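Local structure of mitotic checkpoint control protein kinase BUB1 (Drosophila melanogaster, 6JKK) at residues Leu49-Glu54 / Val128-Phe133; Leu259-Tyr264 / Asn293-Leu298. The protein serves at kinetochores in the mitotic checkpoint and, through the C-terminal kinase domain present here, probably binds ATP and phosphorylates proteins such as CENP-E. All coordinates share one frame; numbering follows the deposited sequence.

Followed from the N terminus, the chain first makes contact 1, where strand 47-51 meets strand 127-132. The 73 residues between the two segments include strands 54-64, 68-75, 80-87 and 119-122 and helix 92-104, so this closure brings together distant strands of the N-lobe sheet of the kinase fold. Contact 2 opens only after contact 1 has closed, so the two follow in series and neither nest nor cross. It closes a shorter excursion of 28 residues and ties the end of helix 246-261 to helix 288-299 in the helical C-lobe. The contact centres lie about 37 Å apart, on opposite sides of the chain's centre.

Contact 1: Leu49-Glu54 / Val128-Phe133; sequences LEVHNE and VYISEF
Val51 and Ile130 mark the closest backbone approach between the end of strand 47-51 and strand 127-132, with 9.6 Å from Val51 CA to Ile130 CA, a spacing bridged by side chains and not by main-chain pairing. The two strands are not neighbours in the sheet: strands 54-64, 68-75 and 80-87 stand between them in its order, and the curl of the N-lobe sheet evidently brings their side chains together.

Two methyl contacts carry the junction. Val51 and Ile130 meet tip to tip, with CG2 of Val51 4.0 Å from CD1 of Ile130. The second torsion of Ile130 is extended (chi2 175°), which carries CD1 well out from its strand to meet the short valine. Leu49 and Val128 instead run alongside each other, pointing opposite ways, and they touch where Leu49 CD2 lies 4.0 Å from Val128 CG1. Leu49 carries CG anti to its backbone N (chi1 179°), which reaches CD2 across to Val128. Leu49 also rests on Leu84, Leu121 and Val58.

Beyond Val51 the chain reverses through a type II' turn, His52 and Asn53 forming the tip of a tight hairpin. Val51 N donates to Glu54 O (2.9 Å), and Glu54 N returns a bond to Val51 O. The turn also reaches strand 34-36, the other outermost strand of the sheet: His52 NE2 bonds to Cys34 O.

The side chain of Val128 is about 6 Å from that of Lys85, a predicted ATP-binding residue. The contact itself is wholly apolar and small, burying 114 Å² in all. Its methyl pairs impose no directional bonding, so its cohesion probably comes from dispersion and the exclusion of water, shared with the surrounding apolar side chains that line this face of the curled sheet.

Contact 2: Leu259-Tyr264 / Asn293-Leu298; sequences LLFGRY and NIFRTL
The Phe295 ring is approached at its edge from two sources, Leu260 CD1 and Phe261 CE2, both near the ring plane. The methyl is the closer, with Leu260 CD1 3.6 Å from Phe295 CZ. The two phenylalanines meet rim against rim, Phe261 CE2 lying 4.4 Å from Phe295 CE2, so they are not stacked. One face of the Phe261 ring is covered within its own segment by Leu260 CB, 3.9 Å above the plane and over the ring centre.

On Phe295, CG beside the backbone N (chi1 -65°) sends the ring away from helix 288-299 toward helix 246-261. Elsewhere on helix 288-299, Asn293 O accepts from Thr297 OG1 (2.7 Å) and Thr297 N on opposite faces of its carbonyl plane. Arg296 NH2 donates a hydrogen bond to a lone pair of Asn293 OD1 (3.2 Å), in the carbonyl plane.

Helix 246-261, which corresponds to the αF helix of kinases, ends here, and Gly262 leaves it with positive phi. Leu260 also packs on Val159 of helix 156-175, while Phe295 touches Val253 farther back along helix 246-261. Asn293 ND2 bonds to Gln316 of helix 310-322, linking helix 288-299 to a further C-lobe helix.

Contact 1: Leu49-Glu54 / Val128-Phe133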
ATOM      1  N   LEU A  49      -0.570 -27.131  -1.625  1.00 29.25           N
ATOM      2  CA  LEU A  49       0.085 -26.557  -2.783  1.00 29.81           C
ATOM      3  C   LEU A  49       1.573 -26.681  -2.559  1.00 25.72           C
ATOM      4  O   LEU A  49       2.060 -26.461  -1.446  1.00 31.01           O
ATOM      5  CB  LEU A  49      -0.298 -25.080  -2.918  1.00 31.31           C
ATOM      6  CG  LEU A  49       0.328 -24.295  -4.072  1.00 39.02           C
ATOM      7  CD1 LEU A  49      -0.069 -24.924  -5.382  1.00 49.54           C
ATOM      8  CD2 LEU A  49      -0.093 -22.848  -4.043  1.00 37.20           C
ATOM      9  N   GLU A  50       2.301 -27.030  -3.610  1.00 24.52           N
ATOM     10  CA  GLU A  50       3.748 -27.121  -3.506  1.00 23.72           C
ATOM     11  C   GLU A  50       4.454 -26.132  -4.427  1.00 23.67           C
ATOM     12  O   GLU A  50       4.059 -25.942  -5.577  1.00 25.25           O
ATOM     13  CB  GLU A  50       4.223 -28.544  -3.809  1.00 34.53           C
ATOM     14  CG  GLU A  50       3.790 -29.578  -2.787  1.00 41.15           C
ATOM     15  CD  GLU A  50       4.521 -30.899  -2.952  1.00 54.43           C
ATOM     16  OE1 GLU A  50       5.530 -31.109  -2.247  1.00 56.24           O
ATOM     17  OE2 GLU A  50       4.089 -31.722  -3.786  1.00 63.48           O
ATOM     18  N   VAL A  51       5.497 -25.495  -3.906  1.00 20.49           N
ATOM     19  CA  VAL A  51       6.431 -24.763  -4.745  1.00 22.46           C
ATOM     20  C   VAL A  51       7.787 -25.398  -4.493  1.00 23.09           C
ATOM     21  O   VAL A  51       8.384 -25.198  -3.427  1.00 22.28           O
ATOM     22  CB  VAL A  51       6.483 -23.264  -4.412  1.00 24.23           C
ATOM     23  CG1 VAL A  51       7.425 -22.549  -5.365  1.00 17.94           C
ATOM     24  CG2 VAL A  51       5.087 -22.649  -4.497  1.00 23.54           C
ATOM     25  N   HIS A  52       8.255 -26.183  -5.461  1.00 26.76           N
ATOM     26  CA  HIS A  52       9.492 -26.949  -5.307  1.00 29.86           C
ATOM     27  C   HIS A  52       9.402 -27.917  -4.123  1.00 33.41           C
ATOM     28  O   HIS A  52       8.576 -28.824  -4.125  1.00 38.00           O
ATOM     29  CB  HIS A  52      10.696 -26.015  -5.164  1.00 31.24           C
ATOM     30  CG  HIS A  52      11.021 -25.255  -6.411  1.00 30.22           C
ATOM     31  ND1 HIS A  52      11.149 -25.866  -7.641  1.00 31.33           N
ATOM     32  CD2 HIS A  52      11.253 -23.937  -6.619  1.00 23.13           C
ATOM     33  CE1 HIS A  52      11.445 -24.957  -8.553  1.00 31.22           C
ATOM     34  NE2 HIS A  52      11.516 -23.778  -7.959  1.00 28.51           N
ATOM     35  N   ASN A  53      10.250 -27.721  -3.117  1.00 40.49           N
ATOM     36  CA  ASN A  53      10.255 -28.600  -1.946  1.00 45.67           C
ATOM     37  C   ASN A  53       9.312 -28.133  -0.835  1.00 38.45           C
ATOM     38  O   ASN A  53       9.091 -28.847   0.145  1.00 38.01           O
ATOM     39  CB  ASN A  53      11.675 -28.758  -1.394  1.00 49.80           C
ATOM     40  CG  ASN A  53      12.521 -29.722  -2.212  1.00 60.26           C
ATOM     41  OD1 ASN A  53      12.056 -30.791  -2.612  1.00 68.11           O
ATOM     42  ND2 ASN A  53      13.770 -29.349  -2.464  1.00 55.96           N
ATOM     43  N   GLU A  54       8.754 -26.936  -0.996  1.00 33.22           N
ATOM     44  CA  GLU A  54       7.941 -26.326   0.050  1.00 30.00           C
ATOM     45  C   GLU A  54       6.459 -26.653  -0.112  1.00 34.42           C
ATOM     46  O   GLU A  54       5.887 -26.456  -1.188  1.00 30.05           O
ATOM     47  CB  GLU A  54       8.165 -24.815   0.056  1.00 28.24           C
ATOM     48  CG  GLU A  54       9.639 -24.430  -0.019  1.00 28.09           C
ATOM     49  CD  GLU A  54      10.453 -24.983   1.139  1.00 38.06           C
ATOM     50  OE1 GLU A  54      11.601 -25.419   0.908  1.00 40.45           O
ATOM     51  OE2 GLU A  54       9.951 -24.973   2.284  1.00 34.82           O
ATOM     52  N   VAL A 128       0.669 -17.736  -8.888  1.00 15.91           N
ATOM     53  CA  VAL A 128       0.306 -17.708  -7.478  1.00 17.53           C
ATOM     54  C   VAL A 128       1.503 -17.159  -6.728  1.00 17.61           C
ATOM     55  O   VAL A 128       2.592 -17.726  -6.802  1.00 17.21           O
ATOM     56  CB  VAL A 128      -0.052 -19.102  -6.921  1.00 18.61           C
ATOM     57  CG1 VAL A 128      -0.188 -19.037  -5.409  1.00 13.51           C
ATOM     58  CG2 VAL A 128      -1.357 -19.623  -7.539  1.00 19.94           C
ATOM     59  N   TYR A 129       1.306 -16.035  -6.042  1.00 15.83           N
ATOM     60  CA  TYR A 129       2.354 -15.426  -5.230  1.00 12.51           C
ATOM     61  C   TYR A 129       2.044 -15.609  -3.746  1.00 15.50           C
ATOM     62  O   TYR A 129       0.932 -15.330  -3.282  1.00 13.17           O
ATOM     63  CB  TYR A 129       2.508 -13.937  -5.579  1.00 13.89           C
ATOM     64  CG  TYR A 129       2.965 -13.715  -7.007  1.00 14.45           C
ATOM     65  CD1 TYR A 129       4.048 -14.421  -7.524  1.00 15.07           C
ATOM     66  CD2 TYR A 129       2.303 -12.824  -7.841  1.00 14.16           C
ATOM     67  CE1 TYR A 129       4.463 -14.232  -8.828  1.00 19.46           C
ATOM     68  CE2 TYR A 129       2.707 -12.632  -9.146  1.00 15.70           C
ATOM     69  CZ  TYR A 129       3.785 -13.341  -9.634  1.00 20.93           C
ATOM     70  OH  TYR A 129       4.189 -13.145 -10.935  1.00 16.82           O
ATOM     71  N   ILE A 130       3.039 -16.082  -3.006  1.00 17.09           N
ATOM     72  CA  ILE A 130       2.889 -16.366  -1.588  1.00 10.18           C
ATOM     73  C   ILE A 130       3.646 -15.327  -0.760  1.00 13.03           C
ATOM     74  O   ILE A 130       4.863 -15.166  -0.915  1.00 13.68           O
ATOM     75  CB  ILE A 130       3.419 -17.774  -1.273  1.00 14.37           C
ATOM     76  CG1 ILE A 130       2.608 -18.810  -2.062  1.00 15.47           C
ATOM     77  CG2 ILE A 130       3.338 -18.050   0.219  1.00 14.64           C
ATOM     78  CD1 ILE A 130       3.098 -20.255  -1.943  1.00 15.27           C
ATOM     79  N   SER A 131       2.924 -14.622   0.111  1.00 13.21           N
ATOM     80  CA  SER A 131       3.523 -13.593   0.973  1.00 10.97           C
ATOM     81  C   SER A 131       3.015 -13.736   2.411  1.00 17.71           C
ATOM     82  O   SER A 131       2.155 -14.562   2.681  1.00 15.33           O
ATOM     83  CB  SER A 131       3.217 -12.192   0.436  1.00 11.83           C
ATOM     84  OG  SER A 131       1.815 -11.989   0.316  1.00 16.05           O
ATOM     85  N   GLU A 132       3.530 -12.929   3.335  1.00 13.80           N
ATOM     86  CA  GLU A 132       3.149 -13.080   4.746  1.00 13.95           C
ATOM     87  C   GLU A 132       1.704 -12.662   5.024  1.00 15.87           C
ATOM     88  O   GLU A 132       1.239 -11.637   4.521  1.00 15.00           O
ATOM     89  CB  GLU A 132       4.102 -12.290   5.656  1.00 21.88           C
ATOM     90  CG  GLU A 132       3.840 -12.509   7.145  1.00 22.74           C
ATOM     91  CD  GLU A 132       4.795 -11.745   8.043  1.00 27.41           C
ATOM     92  OE1 GLU A 132       5.672 -11.032   7.513  1.00 26.43           O
ATOM     93  OE2 GLU A 132       4.658 -11.857   9.279  1.00 34.72           O
ATOM     94  N   PHE A 133       1.009 -13.459   5.838  1.00 14.51           N
ATOM     95  CA  PHE A 133      -0.351 -13.153   6.270  1.00 18.13           C
ATOM     96  C   PHE A 133      -0.316 -12.403   7.595  1.00 13.32           C
ATOM     97  O   PHE A 133       0.498 -12.714   8.467  1.00 22.23           O
ATOM     98  CB  PHE A 133      -1.133 -14.453   6.441  1.00 19.29           C
ATOM     99  CG  PHE A 133      -2.590 -14.256   6.773  1.00 25.16           C
ATOM    100  CD1 PHE A 133      -3.044 -14.400   8.076  1.00 29.98           C
ATOM    101  CD2 PHE A 133      -3.505 -13.942   5.775  1.00 25.48           C
ATOM    102  CE1 PHE A 133      -4.384 -14.231   8.383  1.00 35.81           C
ATOM    103  CE2 PHE A 133      -4.848 -13.770   6.072  1.00 34.69           C
ATOM    104  CZ  PHE A 133      -5.289 -13.915   7.379  1.00 36.29           C
TER

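Contact 2: Leu259-Tyr264 / Asn293-Leu298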
ATOM      1  N   LEU A 259      -9.338   6.798   8.029  1.00 14.25           N
ATOM      2  CA  LEU A 259      -8.974   6.537   9.415  1.00 18.16           C
ATOM      3  C   LEU A 259      -9.578   7.590  10.338  1.00 17.03           C
ATOM      4  O   LEU A 259     -10.157   7.264  11.376  1.00 17.46           O
ATOM      5  CB  LEU A 259      -7.447   6.517   9.570  1.00 15.04           C
ATOM      6  CG  LEU A 259      -6.680   5.456   8.774  1.00 16.38           C
ATOM      7  CD1 LEU A 259      -5.187   5.537   9.055  1.00 17.20           C
ATOM      8  CD2 LEU A 259      -7.198   4.082   9.111  1.00 14.38           C
ATOM      9  N   LEU A 260      -9.437   8.856   9.953  1.00 17.54           N
ATOM     10  CA  LEU A 260      -9.928   9.974  10.763  1.00 21.63           C
ATOM     11  C   LEU A 260     -11.452  10.031  10.866  1.00 23.09           C
ATOM     12  O   LEU A 260     -12.006  10.319  11.937  1.00 23.39           O
ATOM     13  CB  LEU A 260      -9.424  11.302  10.186  1.00 24.48           C
ATOM     14  CG  LEU A 260      -8.062  11.859  10.588  1.00 33.64           C
ATOM     15  CD1 LEU A 260      -7.773  13.156   9.855  1.00 32.46           C
ATOM     16  CD2 LEU A 260      -7.999  12.082  12.092  1.00 33.48           C
ATOM     17  N   PHE A 261     -12.129   9.771   9.751  1.00 23.12           N
ATOM     18  CA  PHE A 261     -13.544  10.096   9.641  1.00 23.32           C
ATOM     19  C   PHE A 261     -14.467   8.889   9.479  1.00 26.13           C
ATOM     20  O   PHE A 261     -15.686   9.013   9.617  1.00 28.69           O
ATOM     21  CB  PHE A 261     -13.764  11.115   8.509  1.00 21.30           C
ATOM     22  CG  PHE A 261     -13.010  12.408   8.700  1.00 24.53           C
ATOM     23  CD1 PHE A 261     -13.212  13.182   9.841  1.00 31.98           C
ATOM     24  CD2 PHE A 261     -12.112  12.852   7.739  1.00 25.30           C
ATOM     25  CE1 PHE A 261     -12.520  14.373  10.025  1.00 38.41           C
ATOM     26  CE2 PHE A 261     -11.416  14.039   7.910  1.00 29.29           C
ATOM     27  CZ  PHE A 261     -11.617  14.801   9.055  1.00 34.76           C
ATOM     28  N   GLY A 262     -13.900   7.723   9.188  1.00 28.47           N
ATOM     29  CA  GLY A 262     -14.712   6.532   8.988  1.00 33.00           C
ATOM     30  C   GLY A 262     -15.441   6.540   7.657  1.00 35.11           C
ATOM     31  O   GLY A 262     -16.272   5.667   7.382  1.00 38.06           O
ATOM     32  N   ARG A 263     -15.128   7.529   6.825  1.00 30.36           N
ATOM     33  CA  ARG A 263     -15.783   7.676   5.531  1.00 37.58           C
ATOM     34  C   ARG A 263     -14.749   7.852   4.436  1.00 33.67           C
ATOM     35  O   ARG A 263     -13.638   8.306   4.696  1.00 28.44           O
ATOM     36  CB  ARG A 263     -16.716   8.885   5.532  1.00 44.13           C
ATOM     37  CG  ARG A 263     -17.974   8.732   6.364  1.00 51.43           C
ATOM     38  CD  ARG A 263     -18.834   9.977   6.230  1.00 57.79           C
ATOM     39  NE  ARG A 263     -18.162  11.145   6.792  1.00 58.71           N
ATOM     40  CZ  ARG A 263     -18.448  11.676   7.977  1.00 66.51           C
ATOM     41  NH1 ARG A 263     -19.411  11.154   8.728  1.00 72.10           N
ATOM     42  NH2 ARG A 263     -17.779  12.736   8.407  1.00 64.70           N
ATOM     43  N   TYR A 264     -15.114   7.510   3.205  1.00 28.90           N
ATOM     44  CA  TYR A 264     -14.193   7.686   2.087  1.00 29.02           C
ATOM     45  C   TYR A 264     -14.081   9.152   1.675  1.00 26.44           C
ATOM     46  O   TYR A 264     -15.007   9.936   1.874  1.00 24.36           O
ATOM     47  CB  TYR A 264     -14.579   6.770   0.920  1.00 34.85           C
ATOM     48  CG  TYR A 264     -14.426   5.312   1.294  1.00 50.27           C
ATOM     49  CD1 TYR A 264     -13.166   4.768   1.517  1.00 55.10           C
ATOM     50  CD2 TYR A 264     -15.535   4.487   1.450  1.00 54.60           C
ATOM     51  CE1 TYR A 264     -13.009   3.449   1.876  1.00 53.59           C
ATOM     52  CE2 TYR A 264     -15.387   3.160   1.808  1.00 56.28           C
ATOM     53  CZ  TYR A 264     -14.120   2.649   2.022  1.00 56.56           C
ATOM     54  OH  TYR A 264     -13.958   1.330   2.381  1.00 55.11           O
ATOM     55  N   ASN A 293      -2.874  21.432   6.958  1.00 25.46           N
ATOM     56  CA  ASN A 293      -1.542  21.500   6.352  1.00 25.47           C
ATOM     57  C   ASN A 293      -1.212  20.224   5.583  1.00 26.48           C
ATOM     58  O   ASN A 293      -0.816  20.266   4.417  1.00 22.69           O
ATOM     59  CB  ASN A 293      -0.456  21.728   7.417  1.00 29.61           C
ATOM     60  CG  ASN A 293      -0.294  23.192   7.809  1.00 35.57           C
ATOM     61  OD1 ASN A 293      -0.865  24.091   7.188  1.00 35.74           O
ATOM     62  ND2 ASN A 293       0.511  23.436   8.841  1.00 33.04           N
ATOM     63  N   ILE A 294      -1.356  19.088   6.259  1.00 24.29           N
ATOM     64  CA  ILE A 294      -1.038  17.794   5.671  1.00 21.17           C
ATOM     65  C   ILE A 294      -1.864  17.515   4.413  1.00 21.08           C
ATOM     66  O   ILE A 294      -1.309  17.159   3.372  1.00 22.97           O
ATOM     67  CB  ILE A 294      -1.231  16.652   6.695  1.00 18.82           C
ATOM     68  CG1 ILE A 294      -0.265  16.825   7.871  1.00 22.74           C
ATOM     69  CG2 ILE A 294      -1.023  15.289   6.029  1.00 18.02           C
ATOM     70  CD1 ILE A 294      -0.605  15.950   9.074  1.00 24.83           C
ATOM     71  N   PHE A 295      -3.178  17.691   4.509  1.00 20.55           N
ATOM     72  CA  PHE A 295      -4.066  17.433   3.380  1.00 18.20           C
ATOM     73  C   PHE A 295      -3.760  18.377   2.216  1.00 21.12           C
ATOM     74  O   PHE A 295      -3.660  17.944   1.064  1.00 21.05           O
ATOM     75  CB  PHE A 295      -5.536  17.571   3.798  1.00 21.60           C
ATOM     76  CG  PHE A 295      -5.990  16.551   4.817  1.00 21.81           C
ATOM     77  CD1 PHE A 295      -5.188  15.467   5.156  1.00 24.41           C
ATOM     78  CD2 PHE A 295      -7.234  16.685   5.430  1.00 24.39           C
ATOM     79  CE1 PHE A 295      -5.613  14.532   6.092  1.00 24.27           C
ATOM     80  CE2 PHE A 295      -7.667  15.760   6.367  1.00 25.84           C
ATOM     81  CZ  PHE A 295      -6.856  14.681   6.697  1.00 26.70           C
ATOM     82  N   ARG A 296      -3.595  19.663   2.517  1.00 19.86           N
ATOM     83  CA  ARG A 296      -3.351  20.659   1.476  1.00 20.68           C
ATOM     84  C   ARG A 296      -2.024  20.420   0.761  1.00 22.03           C
ATOM     85  O   ARG A 296      -1.935  20.536  -0.464  1.00 23.59           O
ATOM     86  CB  ARG A 296      -3.389  22.076   2.052  1.00 23.76           C
ATOM     87  CG  ARG A 296      -3.361  23.167   0.990  1.00 28.63           C
ATOM     88  CD  ARG A 296      -3.389  24.569   1.593  1.00 37.89           C
ATOM     89  NE  ARG A 296      -3.784  24.588   2.999  1.00 45.67           N
ATOM     90  CZ  ARG A 296      -2.926  24.680   4.014  1.00 48.30           C
ATOM     91  NH1 ARG A 296      -1.622  24.757   3.783  1.00 52.96           N
ATOM     92  NH2 ARG A 296      -3.371  24.689   5.261  1.00 52.39           N
ATOM     93  N   THR A 297      -1.001  20.076   1.536  1.00 25.13           N
ATOM     94  CA  THR A 297       0.338  19.866   0.998  1.00 24.00           C
ATOM     95  C   THR A 297       0.388  18.636   0.098  1.00 20.76           C
ATOM     96  O   THR A 297       1.042  18.638  -0.952  1.00 23.36           O
ATOM     97  CB  THR A 297       1.353  19.708   2.136  1.00 22.69           C
ATOM     98  OG1 THR A 297       1.362  20.902   2.926  1.00 22.48           O
ATOM     99  CG2 THR A 297       2.745  19.460   1.595  1.00 24.97           C
ATOM    100  N   LEU A 298      -0.304  17.581   0.513  1.00 17.45           N
ATOM    101  CA  LEU A 298      -0.262  16.327  -0.231  1.00 16.62           C
ATOM    102  C   LEU A 298      -1.194  16.332  -1.442  1.00 23.37           C
ATOM    103  O   LEU A 298      -0.965  15.595  -2.401  1.00 20.14           O
ATOM    104  CB  LEU A 298      -0.582  15.145   0.687  1.00 15.30           C
ATOM    105  CG  LEU A 298       0.449  14.758   1.752  1.00 21.03           C
ATOM    106  CD1 LEU A 298      -0.136  13.758   2.746  1.00 16.97           C
ATOM    107  CD2 LEU A 298       1.691  14.182   1.104  1.00 18.22           C
TER